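Local coordinates for protein PA1221 (Pseudomonas aeruginosa, PDB 4DG8) that belongs to the ANL superfamily of AMP-binding enzymes, carries a phosphopantetheine attachment site in its sequence and holds adenosine monophosphate in this structure, at residues A[212-217]-A[425-430]; A[103-108]-A[169-174]; A[267-272]-A[290-295]. All coordinates share one frame; numbering follows the deposited sequence.

Contact 1 of 3, residues A[212-217]-A[425-430]. With AMP (adenosine monophosphate), chain B.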
loop_
_atom_site.group_PDB
_atom_site.type_symbol
_atom_site.label_atom_id
_atom_site.label_comp_id
_atom_site.label_asym_id
_atom_site.label_seq_id
_atom_site.Cartn_x
_atom_site.Cartn_y
_atom_site.Cartn_z
ATOM N N PRO A 212 7.543 -1.641 -0.106
ATOM C CA PRO A 212 8.027 -0.648 0.867
ATOM C C PRO A 212 6.895 -0.129 1.738
ATOM O O PRO A 212 5.724 -0.219 1.336
ATOM C CB PRO A 212 8.590 0.469 -0.023
ATOM C CG PRO A 212 8.988 -0.239 -1.288
ATOM C CD PRO A 212 7.918 -1.288 -1.486
ATOM N N LEU A 213 7.234 0.415 2.906
ATOM C CA LEU A 213 6.224 0.880 3.861
ATOM C C LEU A 213 5.373 2.076 3.400
ATOM O O LEU A 213 4.444 2.481 4.094
ATOM C CB LEU A 213 6.863 1.209 5.203
ATOM C CG LEU A 213 7.399 0.055 6.036
ATOM C CD1 LEU A 213 8.350 0.618 7.115
ATOM C CD2 LEU A 213 6.236 -0.766 6.636
ATOM N N SER A 214 5.702 2.664 2.257
ATOM C CA SER A 214 4.879 3.746 1.723
ATOM C C SER A 214 3.624 3.167 1.062
ATOM O O SER A 214 2.686 3.898 0.734
ATOM C CB SER A 214 5.689 4.584 0.738
ATOM O OG SER A 214 6.347 3.736 -0.183
ATOM N N PHE A 215 3.601 1.847 0.883
ATOM C CA PHE A 215 2.400 1.177 0.379
ATOM C C PHE A 215 1.720 0.321 1.440
ATOM O O PHE A 215 2.386 -0.438 2.162
ATOM C CB PHE A 215 2.756 0.281 -0.804
ATOM C CG PHE A 215 3.634 0.944 -1.816
ATOM C CD1 PHE A 215 3.082 1.702 -2.843
ATOM C CD2 PHE A 215 5.006 0.810 -1.750
ATOM C CE1 PHE A 215 3.897 2.326 -3.785
ATOM C CE2 PHE A 215 5.827 1.425 -2.687
ATOM C CZ PHE A 215 5.270 2.185 -3.712
ATOM N N ASP A 216 0.391 0.344 1.476
ATOM C CA ASP A 216 -0.300 -0.463 2.481
ATOM C C ASP A 216 -0.379 -1.950 2.114
ATOM O O ASP A 216 -0.963 -2.734 2.860
ATOM C CB ASP A 216 -1.678 0.103 2.907
ATOM C CG ASP A 216 -2.719 0.027 1.803
ATOM O OD1 ASP A 216 -3.870 0.447 2.050
ATOM O OD2 ASP A 216 -2.393 -0.450 0.695
ATOM N N ALA A 217 0.220 -2.343 0.988
ATOM C CA ALA A 217 0.443 -3.766 0.734
ATOM C C ALA A 217 1.345 -4.327 1.841
ATOM O O ALA A 217 1.212 -5.486 2.274
ATOM C CB ALA A 217 1.079 -3.998 -0.663
ATOM N N ASN A 425 3.470 2.833 -10.564
ATOM C CA ASN A 425 4.393 2.090 -9.708
ATOM C C ASN A 425 3.961 2.040 -8.246
ATOM O O ASN A 425 4.727 2.386 -7.345
ATOM C CB ASN A 425 5.814 2.622 -9.852
ATOM C CG ASN A 425 6.287 2.565 -11.278
ATOM O OD1 ASN A 425 6.151 1.532 -11.943
ATOM N ND2 ASN A 425 6.803 3.684 -11.779
ATOM N N GLY A 426 2.718 1.624 -8.029
ATOM C CA GLY A 426 2.198 1.437 -6.685
ATOM C C GLY A 426 1.475 2.633 -6.099
ATOM O O GLY A 426 0.745 2.490 -5.123
ATOM N N TYR A 427 1.676 3.812 -6.688
ATOM C CA TYR A 427 1.052 5.037 -6.195
ATOM C C TYR A 427 -0.137 5.493 -7.040
ATOM O O TYR A 427 -0.086 5.467 -8.272
ATOM C CB TYR A 427 2.072 6.180 -6.185
ATOM C CG TYR A 427 3.264 5.976 -5.286
ATOM C CD1 TYR A 427 3.122 6.000 -3.903
ATOM C CD2 TYR A 427 4.540 5.792 -5.817
ATOM C CE1 TYR A 427 4.217 5.833 -3.073
ATOM C CE2 TYR A 427 5.646 5.621 -4.996
ATOM C CZ TYR A 427 5.475 5.648 -3.624
ATOM O OH TYR A 427 6.554 5.479 -2.787
ATOM N N ARG A 428 -1.209 5.927 -6.382
ATOM C CA ARG A 428 -2.230 6.694 -7.085
ATOM C C ARG A 428 -1.693 8.096 -7.429
ATOM O O ARG A 428 -0.960 8.729 -6.656
ATOM C CB ARG A 428 -3.503 6.815 -6.248
ATOM C CG ARG A 428 -4.268 5.523 -6.084
ATOM C CD ARG A 428 -5.411 5.702 -5.075
ATOM N NE ARG A 428 -4.923 6.003 -3.729
ATOM C CZ ARG A 428 -5.701 6.050 -2.648
ATOM N NH1 ARG A 428 -7.007 5.822 -2.753
ATOM N NH2 ARG A 428 -5.171 6.329 -1.457
ATOM N N LEU A 429 -2.058 8.586 -8.600
ATOM C CA LEU A 429 -1.615 9.901 -9.004
ATOM C C LEU A 429 -2.733 10.617 -9.719
ATOM O O LEU A 429 -3.363 10.053 -10.645
ATOM C CB LEU A 429 -0.402 9.786 -9.928
ATOM C CG LEU A 429 0.211 11.120 -10.340
ATOM C CD1 LEU A 429 0.602 11.903 -9.090
ATOM C CD2 LEU A 429 1.397 10.890 -11.249
ATOM N N ASP A 430 -2.938 11.876 -9.337
ATOM C CA ASP A 430 -3.900 12.704 -10.036
ATOM C C ASP A 430 -3.066 13.270 -11.165
ATOM O O ASP A 430 -2.324 14.246 -11.013
ATOM C CB ASP A 430 -4.365 13.828 -9.113
ATOM C CG ASP A 430 -5.480 14.658 -9.711
ATOM O OD1 ASP A 430 -5.601 14.705 -10.962
ATOM O OD2 ASP A 430 -6.228 15.285 -8.918
HETATM P P AMP B . -4.072 2.235 -3.391
HETATM O O1P AMP B . -2.742 2.909 -3.654
HETATM O O2P AMP B . -4.071 0.829 -2.806
HETATM O O3P AMP B . -4.867 3.178 -2.507
HETATM O "O5'" AMP B . -4.947 2.249 -4.718
HETATM C "C5'" AMP B . -6.318 1.908 -4.679
HETATM C "C4'" AMP B . -6.935 1.930 -6.050
HETATM O "O4'" AMP B . -6.214 1.033 -6.935
HETATM C "C3'" AMP B . -8.375 1.455 -6.130
HETATM O "O3'" AMP B . -9.307 2.458 -5.744
HETATM C "C2'" AMP B . -8.500 1.020 -7.583
HETATM O "O2'" AMP B . -8.669 2.153 -8.428
HETATM C "C1'" AMP B . -7.114 0.423 -7.843
HETATM N N9 AMP B . -7.089 -1.041 -7.617
HETATM C C8 AMP B . -6.588 -1.641 -6.511
HETATM N N7 AMP B . -6.699 -2.990 -6.580
HETATM C C5 AMP B . -7.293 -3.291 -7.744
HETATM C C6 AMP B . -7.710 -4.539 -8.441
HETATM N N6 AMP B . -7.514 -5.748 -7.884
HETATM N N1 AMP B . -8.293 -4.426 -9.659
HETATM C C2 AMP B . -8.486 -3.212 -10.218
HETATM N N3 AMP B . -8.131 -2.045 -9.643
HETATM C C4 AMP B . -7.539 -2.006 -8.429
#
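Phe215 meets Tyr427 ring against ring, and this aromatic contact carries most of the meeting between the loop 212-217 and the turn and strand at 425-430. CE1 of Phe215 stands 3.5 Å above the plane of the Tyr427 ring, over its centre, while the two planes make an angle of 36°. With the centroids 4.6 Å apart, CE1 and CZ of Phe215 lie over one face of Tyr427, the pair being oblique, neither a stack nor edge-to-face. Tyr427 also stacks with Trp482, so it belongs to a larger aromatic group. Both side chains leave the backbone with CG anti to the carbonyl carbon (chi1 -47° in Phe215, -62° in Tyr427), which brings each ring up against the other.

Polar contacts lie round these rings. The serine hydroxyl of Ser214, short enough to fit beside the tyrosine, donates from OG to Tyr427 OH at 3.1 Å. Gly426 O sits near the plane of the Phe215 ring at its edge, 3.4 Å from CD1, where the weakly positive ring hydrogens suit a carbonyl oxygen. Having no side chain, Gly426 can take a positive phi and still let that edge in.

The remaining interaction is with the ligand. Arg428 lies with one guanidinium face under AMP O3P, 3.0 Å from CZ, and its NH1 forms a salt bridge with Glu313. The aromatic contact thus lies one residue from Arg428, whose positive guanidinium would be expected to attract the phosphate.

Contact 2 of 3, residues A[103-108]-A[169-174]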
loop_
_atom_site.group_PDB
_atom_site.type_symbol
_atom_site.label_atom_id
_atom_site.label_comp_id
_atom_site.label_asym_id
_atom_site.label_seq_id
_atom_site.Cartn_x
_atom_site.Cartn_y
_atom_site.Cartn_z
ATOM N N HIS A 103 2.046 6.114 16.077
ATOM C CA HIS A 103 1.781 5.592 14.741
ATOM C C HIS A 103 2.953 5.858 13.812
ATOM O O HIS A 103 3.650 6.863 13.944
ATOM C CB HIS A 103 0.464 6.138 14.129
ATOM C CG HIS A 103 0.268 7.622 14.276
ATOM N ND1 HIS A 103 -0.288 8.190 15.400
ATOM C CD2 HIS A 103 0.489 8.644 13.409
ATOM C CE1 HIS A 103 -0.376 9.502 15.239
ATOM N NE2 HIS A 103 0.089 9.803 14.039
ATOM N N TYR A 104 3.152 4.964 12.850
ATOM C CA TYR A 104 4.340 5.042 12.020
ATOM C C TYR A 104 4.073 5.632 10.652
ATOM O O TYR A 104 2.956 5.582 10.124
ATOM C CB TYR A 104 5.083 3.691 11.903
ATOM C CG TYR A 104 4.323 2.520 11.306
ATOM C CD1 TYR A 104 4.166 2.391 9.921
ATOM C CD2 TYR A 104 3.821 1.494 12.127
ATOM C CE1 TYR A 104 3.493 1.277 9.359
ATOM C CE2 TYR A 104 3.151 0.372 11.573
ATOM C CZ TYR A 104 2.991 0.273 10.193
ATOM O OH TYR A 104 2.322 -0.809 9.634
ATOM N N LEU A 105 5.115 6.250 10.121
ATOM C CA LEU A 105 5.090 6.848 8.791
ATOM C C LEU A 105 6.384 6.519 8.067
ATOM O O LEU A 105 7.475 6.735 8.623
ATOM C CB LEU A 105 4.995 8.364 8.949
ATOM C CG LEU A 105 5.264 9.211 7.721
ATOM C CD1 LEU A 105 4.193 8.967 6.652
ATOM C CD2 LEU A 105 5.324 10.682 8.136
ATOM N N TYR A 106 6.297 6.024 6.833
ATOM C CA TYR A 106 7.520 5.850 6.061
ATOM C C TYR A 106 8.105 7.183 5.577
ATOM O O TYR A 106 7.404 8.030 5.029
ATOM C CB TYR A 106 7.381 4.882 4.869
ATOM C CG TYR A 106 8.764 4.479 4.383
ATOM C CD1 TYR A 106 9.648 3.824 5.252
ATOM C CD2 TYR A 106 9.210 4.789 3.106
ATOM C CE1 TYR A 106 10.928 3.470 4.864
ATOM C CE2 TYR A 106 10.503 4.433 2.693
ATOM C CZ TYR A 106 11.355 3.781 3.587
ATOM O OH TYR A 106 12.629 3.415 3.224
ATOM N N ILE A 107 9.405 7.354 5.766
ATOM C CA ILE A 107 10.087 8.531 5.241
ATOM C C ILE A 107 11.280 8.075 4.420
ATOM O O ILE A 107 12.166 7.391 4.934
ATOM C CB ILE A 107 10.565 9.479 6.365
ATOM C CG1 ILE A 107 9.376 10.052 7.144
ATOM C CG2 ILE A 107 11.404 10.623 5.781
ATOM C CD1 ILE A 107 8.516 11.015 6.335
ATOM N N ASP A 108 11.298 8.432 3.139
ATOM C CA ASP A 108 12.419 8.066 2.296
ATOM C C ASP A 108 13.403 9.232 2.278
ATOM O O ASP A 108 13.186 10.234 1.596
ATOM C CB ASP A 108 11.908 7.750 0.883
ATOM C CG ASP A 108 13.008 7.313 -0.052
ATOM O OD1 ASP A 108 14.196 7.484 0.294
ATOM O OD2 ASP A 108 12.683 6.808 -1.147
ATOM N N ILE A 169 0.310 6.233 9.160
ATOM C CA ILE A 169 -0.120 7.145 8.119
ATOM C C ILE A 169 0.506 6.780 6.768
ATOM O O ILE A 169 1.700 6.513 6.685
ATOM C CB ILE A 169 0.228 8.605 8.470
ATOM C CG1 ILE A 169 -0.582 9.040 9.686
ATOM C CG2 ILE A 169 -0.014 9.534 7.245
ATOM C CD1 ILE A 169 -0.233 10.396 10.226
ATOM N N ASN A 170 -0.308 6.761 5.717
ATOM C CA ASN A 170 0.199 6.632 4.349
ATOM C C ASN A 170 -0.229 7.843 3.555
ATOM O O ASN A 170 -1.409 8.209 3.556
ATOM C CB ASN A 170 -0.333 5.378 3.652
ATOM C CG ASN A 170 0.367 4.102 4.121
ATOM O OD1 ASN A 170 1.067 4.089 5.146
ATOM N ND2 ASN A 170 0.168 3.015 3.377
ATOM N N PHE A 171 0.707 8.471 2.858
ATOM C CA PHE A 171 0.346 9.665 2.097
ATOM C C PHE A 171 -0.202 9.244 0.731
ATOM O O PHE A 171 0.307 8.299 0.110
ATOM C CB PHE A 171 1.545 10.592 1.931
ATOM C CG PHE A 171 1.717 11.575 3.062
ATOM C CD1 PHE A 171 0.930 12.712 3.133
ATOM C CD2 PHE A 171 2.668 11.364 4.051
ATOM C CE1 PHE A 171 1.088 13.626 4.176
ATOM C CE2 PHE A 171 2.835 12.280 5.093
ATOM C CZ PHE A 171 2.043 13.402 5.157
ATOM N N SER A 172 -1.256 9.928 0.284
ATOM C CA SER A 172 -1.818 9.681 -1.034
ATOM C C SER A 172 -1.717 10.910 -1.945
ATOM O O SER A 172 -2.094 12.026 -1.564
ATOM C CB SER A 172 -3.269 9.205 -0.938
ATOM O OG SER A 172 -3.808 9.002 -2.235
ATOM N N SER A 173 -1.153 10.703 -3.129
ATOM C CA SER A 173 -1.094 11.746 -4.173
ATOM C C SER A 173 -2.214 11.605 -5.221
ATOM O O SER A 173 -2.195 12.248 -6.293
ATOM C CB SER A 173 0.297 11.806 -4.811
ATOM O OG SER A 173 1.256 12.216 -3.850
ATOM N N GLY A 174 -3.150 10.705 -4.931
ATOM C CA GLY A 174 -4.209 10.359 -5.865
ATOM C C GLY A 174 -5.255 11.428 -6.114
ATOM O O GLY A 174 -6.033 11.323 -7.073
HETATM O O HOH W 1 3.830 5.313 5.537
#
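Leu105 and Ile169 lie on the same face of the sheet where strand 103-106 runs beside strand 166-172, and His103 and Phe171 continue that face, one before Leu105 and one after Ile169 along their strands. The His103 ring and the Ile169 side chain meet at a slant, with CD1 of Ile169 3.7 Å from CD2 of His103. The histidine ring is put there by chi1 of 46°, which sets CG between the backbone N and the carbonyl carbon. Leu105 reaches across in the other direction: its CD1 lies 3.5 Å from Ile169 O and 3.9 Å from CD2 of Phe171, again approaching the aromatic ring obliquely. Branched aliphatic chains fit this layer because their methyl ends can meet a neighbouring ring, Ile169 that of His103 and Leu105 that of Phe171; Leu105, Ile169 and Phe171 all rest on Val123 of helix 113-123.

Tyr104 turns to the other face and packs on helix 88-99, and its hydroxyl accepts a hydrogen bond from Trp223 NE1. Its backbone carbonyl nonetheless faces the neighbouring strand, and Ile169 N donates to Tyr104 O at 2.9 Å with an N-H...O angle of 162°. One residue further on the strands part, their directions 38° away from parallel. Here a water takes up the separation, accepting from Tyr106 N at 2.9 Å and lying 2.7 Å from Ile169 O, to which it can donate.

Where strand 166-172 ends, Ser172 OG accepts from Gly174 N in an ST turn. A parallel strand pair covered by helices, leading into a Ser-Ser-Gly-Thr-Thr-Gly loop, is typical of the large N-terminal part of ANL enzymes, where this glycine-rich signature loop resembles a P-loop.

Contact 3 of 3, residues A[267-272]-A[290-295]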
loop_
_atom_site.group_PDB
_atom_site.type_symbol
_atom_site.label_atom_id
_atom_site.label_comp_id
_atom_site.label_asym_id
_atom_site.label_seq_id
_atom_site.Cartn_x
_atom_site.Cartn_y
_atom_site.Cartn_z
ATOM N N LEU A 267 6.945 -11.315 -13.980
ATOM C CA LEU A 267 7.519 -12.557 -13.474
ATOM C C LEU A 267 6.940 -13.710 -14.270
ATOM O O LEU A 267 7.652 -14.641 -14.639
ATOM C CB LEU A 267 7.230 -12.727 -11.980
ATOM C CG LEU A 267 7.859 -11.701 -11.036
ATOM C CD1 LEU A 267 7.422 -11.980 -9.601
ATOM C CD2 LEU A 267 9.365 -11.704 -11.140
ATOM N N VAL A 268 5.650 -13.623 -14.580
ATOM C CA VAL A 268 4.997 -14.692 -15.316
ATOM C C VAL A 268 5.468 -14.800 -16.760
ATOM O O VAL A 268 5.642 -15.909 -17.252
ATOM C CB VAL A 268 3.462 -14.587 -15.225
ATOM C CG1 VAL A 268 2.796 -15.507 -16.245
ATOM C CG2 VAL A 268 3.016 -14.944 -13.821
ATOM N N ASP A 269 5.679 -13.650 -17.419
ATOM C CA ASP A 269 6.245 -13.554 -18.780
ATOM C C ASP A 269 7.639 -14.165 -18.850
ATOM O O ASP A 269 7.968 -14.914 -19.774
ATOM C CB ASP A 269 6.449 -12.079 -19.194
ATOM C CG ASP A 269 5.165 -11.376 -19.644
ATOM O OD1 ASP A 269 4.177 -12.054 -19.984
ATOM O OD2 ASP A 269 5.170 -10.120 -19.675
ATOM N N LEU A 270 8.478 -13.762 -17.900
ATOM C CA LEU A 270 9.879 -14.157 -17.871
ATOM C C LEU A 270 10.122 -15.608 -17.455
ATOM O O LEU A 270 10.851 -16.331 -18.106
ATOM C CB LEU A 270 10.628 -13.273 -16.870
ATOM C CG LEU A 270 10.903 -11.819 -17.247
ATOM C CD1 LEU A 270 11.612 -11.099 -16.095
ATOM C CD2 LEU A 270 11.735 -11.761 -18.495
ATOM N N ASP A 271 9.613 -15.972 -16.285
ATOM C CA ASP A 271 9.889 -17.274 -15.698
ATOM C C ASP A 271 8.736 -17.721 -14.790
ATOM O O ASP A 271 8.825 -17.599 -13.567
ATOM C CB ASP A 271 11.208 -17.217 -14.933
ATOM C CG ASP A 271 11.493 -18.490 -14.159
ATOM O OD1 ASP A 271 10.961 -19.559 -14.517
ATOM O OD2 ASP A 271 12.254 -18.409 -13.180
ATOM N N PRO A 272 7.643 -18.206 -15.382
ATOM C CA PRO A 272 6.464 -18.539 -14.581
ATOM C C PRO A 272 6.775 -19.588 -13.514
ATOM O O PRO A 272 6.055 -19.637 -12.527
ATOM C CB PRO A 272 5.481 -19.100 -15.620
ATOM C CG PRO A 272 6.338 -19.577 -16.726
ATOM C CD PRO A 272 7.479 -18.592 -16.790
ATOM N N VAL A 290 -5.990 -11.222 -17.523
ATOM C CA VAL A 290 -6.452 -12.591 -17.611
ATOM C C VAL A 290 -5.437 -13.497 -18.331
ATOM O O VAL A 290 -5.196 -14.615 -17.893
ATOM C CB VAL A 290 -7.871 -12.675 -18.234
ATOM C CG1 VAL A 290 -8.308 -14.134 -18.406
ATOM C CG2 VAL A 290 -8.881 -11.898 -17.353
ATOM N N PRO A 291 -4.829 -13.025 -19.426
ATOM C CA PRO A 291 -3.867 -13.939 -20.066
ATOM C C PRO A 291 -2.690 -14.341 -19.160
ATOM O O PRO A 291 -2.223 -15.480 -19.247
ATOM C CB PRO A 291 -3.375 -13.135 -21.272
ATOM C CG PRO A 291 -4.554 -12.246 -21.616
ATOM C CD PRO A 291 -5.134 -11.850 -20.271
ATOM N N HIS A 292 -2.219 -13.430 -18.311
ATOM C CA HIS A 292 -1.121 -13.746 -17.393
ATOM C C HIS A 292 -1.599 -14.641 -16.222
ATOM O O HIS A 292 -0.887 -15.549 -15.800
ATOM C CB HIS A 292 -0.457 -12.458 -16.869
ATOM C CG HIS A 292 0.328 -11.717 -17.909
ATOM N ND1 HIS A 292 -0.245 -10.807 -18.776
ATOM C CD2 HIS A 292 1.643 -11.761 -18.228
ATOM C CE1 HIS A 292 0.684 -10.327 -19.583
ATOM N NE2 HIS A 292 1.838 -10.892 -19.272
ATOM N N VAL A 293 -2.808 -14.389 -15.712
ATOM C CA VAL A 293 -3.380 -15.232 -14.662
ATOM C C VAL A 293 -3.566 -16.649 -15.187
ATOM O O VAL A 293 -3.288 -17.618 -14.475
ATOM C CB VAL A 293 -4.731 -14.683 -14.120
ATOM C CG1 VAL A 293 -5.410 -15.707 -13.197
ATOM C CG2 VAL A 293 -4.517 -13.365 -13.400
ATOM N N ARG A 294 -4.029 -16.758 -16.431
ATOM C CA ARG A 294 -4.165 -18.028 -17.134
ATOM C C ARG A 294 -2.803 -18.718 -17.215
ATOM O O ARG A 294 -2.671 -19.900 -16.878
ATOM C CB ARG A 294 -4.713 -17.821 -18.567
ATOM C CG ARG A 294 -6.246 -17.860 -18.703
ATOM C CD ARG A 294 -6.711 -17.658 -20.165
ATOM N NE ARG A 294 -6.561 -18.865 -20.987
ATOM C CZ ARG A 294 -7.506 -19.795 -21.115
ATOM N NH1 ARG A 294 -8.658 -19.644 -20.475
ATOM N NH2 ARG A 294 -7.308 -20.873 -21.870
ATOM N N ARG A 295 -1.783 -17.994 -17.673
ATOM C CA ARG A 295 -0.477 -18.639 -17.809
ATOM C C ARG A 295 0.036 -19.166 -16.439
ATOM O O ARG A 295 0.536 -20.311 -16.316
ATOM C CB ARG A 295 0.523 -17.687 -18.469
ATOM C CG ARG A 295 1.781 -18.383 -18.934
ATOM C CD ARG A 295 2.771 -17.450 -19.645
ATOM N NE ARG A 295 3.975 -18.204 -19.987
ATOM C CZ ARG A 295 5.169 -17.662 -20.174
ATOM N NH1 ARG A 295 5.323 -16.350 -20.090
ATOM N NH2 ARG A 295 6.207 -18.429 -20.457
#
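Val268 is pushed against helix 290-299 at the closest approach of the two backbones, opposite His292. Its CG1 lies 3.7 Å from His292 O and 3.9 Å from CB of Arg295, and the branch is turned there by a chi1 of 167°. A beta-branched residue suits this buried spot: it is compact, stiff and wide enough to touch both the backbone and the aliphatic foot of Arg295. The same valine packs on Leu275.

The outer side is polar and looser. Arg295 stretches out straight from CG to NE, sliding past Val268 to the C-terminal end of helix 261-270. There NH1 donates to Asp269 O at 3.0 Å. The oxygen lies near the guanidinium plane, although the donor stands above the carbonyl plane rather than on a lone pair. Val268 O, 2.9 Å from NH1, lies over the guanidinium face at too poor an angle for a hydrogen bond. Pro272 places its CG 3.8 Å above one face of the guanidinium, toward the rim. Asp269 reaches His292 at the edge of the imidazole, where NE2 donates to OD1 over 2.7 Å; the N-H...O angle of 125° makes this bond weak. ND1 of His292 is held by Ser289 OG. Asp269 and Arg295 also touch a crystal neighbour, so their poses may partly reflect the lattice.

Chemically, the contact combines one apolar wedge with a long arginine at a helix C-terminus, where the helix dipole would be expected to attract positive charge; the nearby carboxylate of Asp269 probably adds to that attraction without forming a salt bridge.

Overall arrangement
From the N terminus, contact 2 comes first: it pairs 103-108 with 169-174, closes a loop of 60 residues and joins two neighbouring strands of the seven-stranded sheet. Contact 1 opens later, at 212-217, and closes only at 425-430, so it spans much of the chain and links a loop after strand 206-209 to a late two-stranded hairpin. Contact 3, between helices beside the five-stranded sheet, closes a short loop nested within contact 1. Contacts 1 and 2 touch, with a probable hydrogen bond from Asp430 N to Ser173 O, whereas contact 3 stands apart, its centre about 23 Å from that of contact 1.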